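Local coordinates for phosphogluconate dehydrogenase NAD-binding putative C-terminal domain-containing protein (Sinorhizobium meliloti, PDB 4EZB) that is of unknown function but is probably an oxidoreductase, with an N-terminal domain consistent with a Rossmann-type nucleotide-binding fold and a helical C-terminal part, at residues P234-W238 against R239-D243; E223-L226 against D227-E231. All coordinates share one frame; numbering follows the deposited sequence.

Contact 1 of 2, residues P234-W238 against R239-D243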
# COMPACT_ATOMS: atom_id res chain seq x y z
N PRO A 234 13.67 -2.06 5.70
CA PRO A 234 14.26 -2.00 7.04
C PRO A 234 14.24 -0.62 7.73
O PRO A 234 14.20 -0.56 8.96
CB PRO A 234 15.70 -2.52 6.85
CG PRO A 234 15.98 -2.38 5.39
CD PRO A 234 14.66 -2.47 4.68
N GLY A 235 14.24 0.48 6.99
CA GLY A 235 14.20 1.78 7.68
C GLY A 235 13.17 2.00 8.81
O GLY A 235 13.46 2.70 9.78
N LEU A 236 11.97 1.42 8.68
CA LEU A 236 10.87 1.64 9.63
C LEU A 236 10.66 0.46 10.56
O LEU A 236 10.94 -0.68 10.18
CB LEU A 236 9.56 1.83 8.87
CG LEU A 236 9.35 2.95 7.86
CD1 LEU A 236 8.05 2.66 7.13
CD2 LEU A 236 9.28 4.29 8.57
N ASP A 237 10.14 0.73 11.77
CA ASP A 237 9.69 -0.31 12.70
C ASP A 237 8.22 -0.61 12.37
O ASP A 237 7.32 0.19 12.66
CB ASP A 237 9.85 0.12 14.16
CG ASP A 237 9.42 -0.95 15.15
OD1 ASP A 237 8.35 -1.58 14.97
OD2 ASP A 237 10.14 -1.16 16.14
N TRP A 238 7.99 -1.76 11.74
CA TRP A 238 6.68 -2.03 11.15
C TRP A 238 5.62 -2.40 12.16
O TRP A 238 4.42 -2.31 11.89
CB TRP A 238 6.81 -3.08 10.05
CG TRP A 238 7.41 -2.43 8.86
CD1 TRP A 238 8.75 -2.27 8.58
CD2 TRP A 238 6.70 -1.79 7.80
NE1 TRP A 238 8.91 -1.59 7.40
CE2 TRP A 238 7.67 -1.28 6.90
CE3 TRP A 238 5.34 -1.61 7.52
CZ2 TRP A 238 7.31 -0.59 5.72
CZ3 TRP A 238 4.98 -0.92 6.35
CH2 TRP A 238 5.97 -0.43 5.46
N ARG A 239 6.06 -2.80 13.34
CA ARG A 239 5.13 -3.10 14.41
C ARG A 239 4.56 -1.80 14.99
O ARG A 239 3.35 -1.70 15.20
CB ARG A 239 5.77 -4.03 15.46
CG ARG A 239 5.92 -5.46 14.93
CD ARG A 239 6.79 -6.31 15.83
NE ARG A 239 6.78 -7.72 15.45
CZ ARG A 239 7.56 -8.27 14.52
NH1 ARG A 239 8.40 -7.52 13.82
NH2 ARG A 239 7.47 -9.56 14.26
N ASP A 240 5.42 -0.81 15.21
CA ASP A 240 4.98 0.56 15.53
C ASP A 240 4.06 1.10 14.45
O ASP A 240 3.05 1.71 14.75
CB ASP A 240 6.17 1.51 15.67
CG ASP A 240 7.04 1.19 16.87
OD1 ASP A 240 6.62 0.43 17.77
OD2 ASP A 240 8.17 1.72 16.90
N VAL A 241 4.39 0.88 13.18
CA VAL A 241 3.49 1.32 12.11
C VAL A 241 2.11 0.67 12.18
O VAL A 241 1.08 1.34 11.98
CB VAL A 241 4.12 1.12 10.71
CG1 VAL A 241 3.10 1.40 9.59
CG2 VAL A 241 5.35 2.02 10.57
N ALA A 242 2.08 -0.62 12.45
CA ALA A 242 0.81 -1.37 12.51
C ALA A 242 0.02 -1.02 13.75
O ALA A 242 -1.20 -0.92 13.69
CB ALA A 242 1.05 -2.88 12.43
N ASP A 243 0.71 -0.85 14.88
CA ASP A 243 0.10 -0.36 16.11
C ASP A 243 -0.58 0.97 15.81
O ASP A 243 -1.79 1.10 15.95
CB ASP A 243 1.17 -0.16 17.20
CG ASP A 243 1.53 -1.45 17.92
OD1 ASP A 243 0.75 -2.43 17.83
OD2 ASP A 243 2.61 -1.49 18.58
O HOH W 1 8.90 -0.17 19.08
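The backbone of Asp237 and Val241 closes the first turn of helix 238-268: Val241 N donates to Asp237 O at 3.1 Å, and one residue on Ala242 N reaches Trp238 O at 2.9 Å. Asp237 is the N-cap. With CG anti to its own backbone N (chi1 -179°), its carboxylate turns forward over the start of the helix, where OD1 accepts from Asp240 N at 3.0 Å. That bond is almost straight (174°), although the donor stands well above the carboxylate plane. A weak, bent bond from Arg239 N at 3.1 Å shares the same oxygen. Aspartate suits this place because its short side chain reaches amides that have no preceding turn to pair with.

The carboxylate of Asp240 stacks nearly parallel on that of Asp237, their planes 9° apart and the two OD2 atoms separated by 3.6 Å. A water bridges the pair, donating to Asp240 OD1 at 2.7 Å and weakly to Asp237 OD2. On the buried side, Val241 CG1 lies 4.3 Å from Trp238 CE3, while Leu236 CD1 covers one face of the indole near its rim. The indole NE1 is bonded to the carbonyl of Phe233, and Met201 of the second subunit packs on the same side chain.

Two like charges this close would ordinarily repel; the helix-start amides and the bridging water probably offset that cost, giving a cap that probably stays negative at the positive, N-terminal end of the helix dipole.

Contact 2 of 2, residues E223-L226 against D227-E231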
# COMPACT_ATOMS: atom_id res chain seq x y z
N GLU A 223 3.54 -12.80 12.93
CA GLU A 223 4.88 -12.37 13.35
C GLU A 223 5.89 -12.60 12.26
O GLU A 223 6.80 -11.79 12.08
CB GLU A 223 5.33 -13.09 14.64
CG GLU A 223 4.59 -12.64 15.90
CD GLU A 223 4.60 -11.13 16.10
OE1 GLU A 223 5.67 -10.51 15.90
OE2 GLU A 223 3.54 -10.57 16.44
N ARG A 224 5.73 -13.69 11.52
CA ARG A 224 6.68 -13.97 10.44
C ARG A 224 6.54 -13.01 9.28
O ARG A 224 7.55 -12.64 8.64
CB ARG A 224 6.63 -15.42 9.97
CG ARG A 224 7.43 -16.30 10.89
CD ARG A 224 7.68 -17.65 10.26
NE ARG A 224 7.88 -18.65 11.30
CZ ARG A 224 9.08 -19.08 11.67
NH1 ARG A 224 10.16 -18.60 11.07
NH2 ARG A 224 9.20 -19.99 12.64
N ILE A 225 5.29 -12.63 9.00
CA ILE A 225 5.02 -11.66 7.96
C ILE A 225 5.49 -10.25 8.36
O ILE A 225 5.92 -9.49 7.52
CB ILE A 225 3.51 -11.62 7.62
CG1 ILE A 225 3.12 -12.77 6.70
CG2 ILE A 225 3.15 -10.29 6.98
CD1 ILE A 225 3.64 -12.62 5.28
N LEU A 226 5.36 -9.88 9.63
CA LEU A 226 5.93 -8.62 10.11
C LEU A 226 7.45 -8.63 9.98
O LEU A 226 8.04 -7.66 9.52
CB LEU A 226 5.45 -8.30 11.53
CG LEU A 226 4.03 -7.73 11.51
CD1 LEU A 226 3.28 -7.84 12.84
CD2 LEU A 226 4.01 -6.29 10.99
N ASP A 227 8.07 -9.76 10.32
CA ASP A 227 9.52 -9.96 10.09
C ASP A 227 9.90 -9.76 8.64
O ASP A 227 10.91 -9.13 8.35
CB ASP A 227 9.95 -11.38 10.46
CG ASP A 227 9.96 -11.62 11.94
OD1 ASP A 227 9.90 -10.65 12.74
OD2 ASP A 227 10.05 -12.80 12.32
N SER A 228 9.09 -10.30 7.73
CA SER A 228 9.46 -10.27 6.33
C SER A 228 9.28 -8.86 5.76
O SER A 228 10.10 -8.44 4.93
CB SER A 228 8.73 -11.35 5.52
OG SER A 228 7.50 -10.87 5.02
N VAL A 229 8.27 -8.11 6.23
CA VAL A 229 8.17 -6.67 5.87
C VAL A 229 9.33 -5.87 6.52
O VAL A 229 9.88 -4.96 5.91
CB VAL A 229 6.84 -6.02 6.30
CG1 VAL A 229 6.64 -4.73 5.53
CG2 VAL A 229 5.67 -6.95 5.99
N GLN A 230 9.67 -6.21 7.75
CA GLN A 230 10.80 -5.57 8.44
C GLN A 230 12.13 -5.78 7.67
O GLN A 230 12.90 -4.85 7.49
CB GLN A 230 10.89 -6.09 9.87
CG GLN A 230 11.82 -5.29 10.76
CD GLN A 230 11.37 -3.86 10.91
OE1 GLN A 230 10.28 -3.60 11.41
NE2 GLN A 230 12.20 -2.93 10.45
N GLU A 231 12.36 -6.99 7.17
CA GLU A 231 13.54 -7.25 6.31
C GLU A 231 13.55 -6.55 4.93
O GLU A 231 14.60 -6.13 4.45
CB GLU A 231 13.79 -8.76 6.17
CG GLU A 231 14.11 -9.43 7.50
CD GLU A 231 14.34 -10.93 7.39
OE1 GLU A 231 14.12 -11.64 8.39
OE2 GLU A 231 14.73 -11.39 6.30
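Ser228 and Val229 meet the carbonyl of Ile225 through their first torsions: chi1 of 89° sets Ser228 OG between its backbone N and carbonyl carbon, and Val229, at -162°, has CG2 beside its backbone N, directed back along the helix. The motif is regular alpha helix (helix 222-232), in which Asp227, Ser228, Val229 and Gln230 donate their amides to the carbonyls four residues earlier. Ile225 O is gripped twice, by Val229 N at 3.0 Å and by Ser228 OG at 3.3 Å, both from the same face of the carbonyl plane. Serine suits the turn because its short hydroxyl can fold back onto the helix's own backbone.

Asp227 leans over the preceding turn, its CG 3.2 Å from Glu223 O. Acidic oxygens beside a carbonyl would be awkward alone, but Asp227 OD1 and Glu223 OE1 both form salt bridges with Arg239 NH2 of the next helix, and the carboxylates themselves stay 5.3 Å apart between those two atoms. Replacing Asp227 with an alanine would probably leave the Arg239 guanidinium with one acidic mate fewer, gripped by Glu223 alone of this pair and freer to turn. The side-chain amide of Gln230 also reaches forward along the chain, bonding to Leu236 O and Trp238 N.

The buried side of the helix is formed by Ile225, Leu226 and Val229. Ile225 and Leu226 pack on helix 190-218, where branched aliphatic chains suit a buried helix-helix surface, and Ile225 also meets Leu194 of the second subunit. Along this side, the CG2 methyls of Ile225 and Val229 lie 4.3 Å apart, one turn from each other.

Overall arrangement
Contact 2 comes first along the chain, on helix 222-232, and contact 1 follows, spanning the short connection and the first turn of the long helix 238-268; their centres are about 10 Å apart. Both belong to the helical C-terminal part of the chain, away from the mixed beta-sheet of the N-terminal part. Charged and amide side chains of contact 2 reach the start of contact 1 and tie the two helices together, and Arg239 NH2 also packs on Leu226 CB at 3.6 Å. Helix 190-218 packs against both contacts, and both touch the second subunit, so this helical corner is also part of the dimer interface.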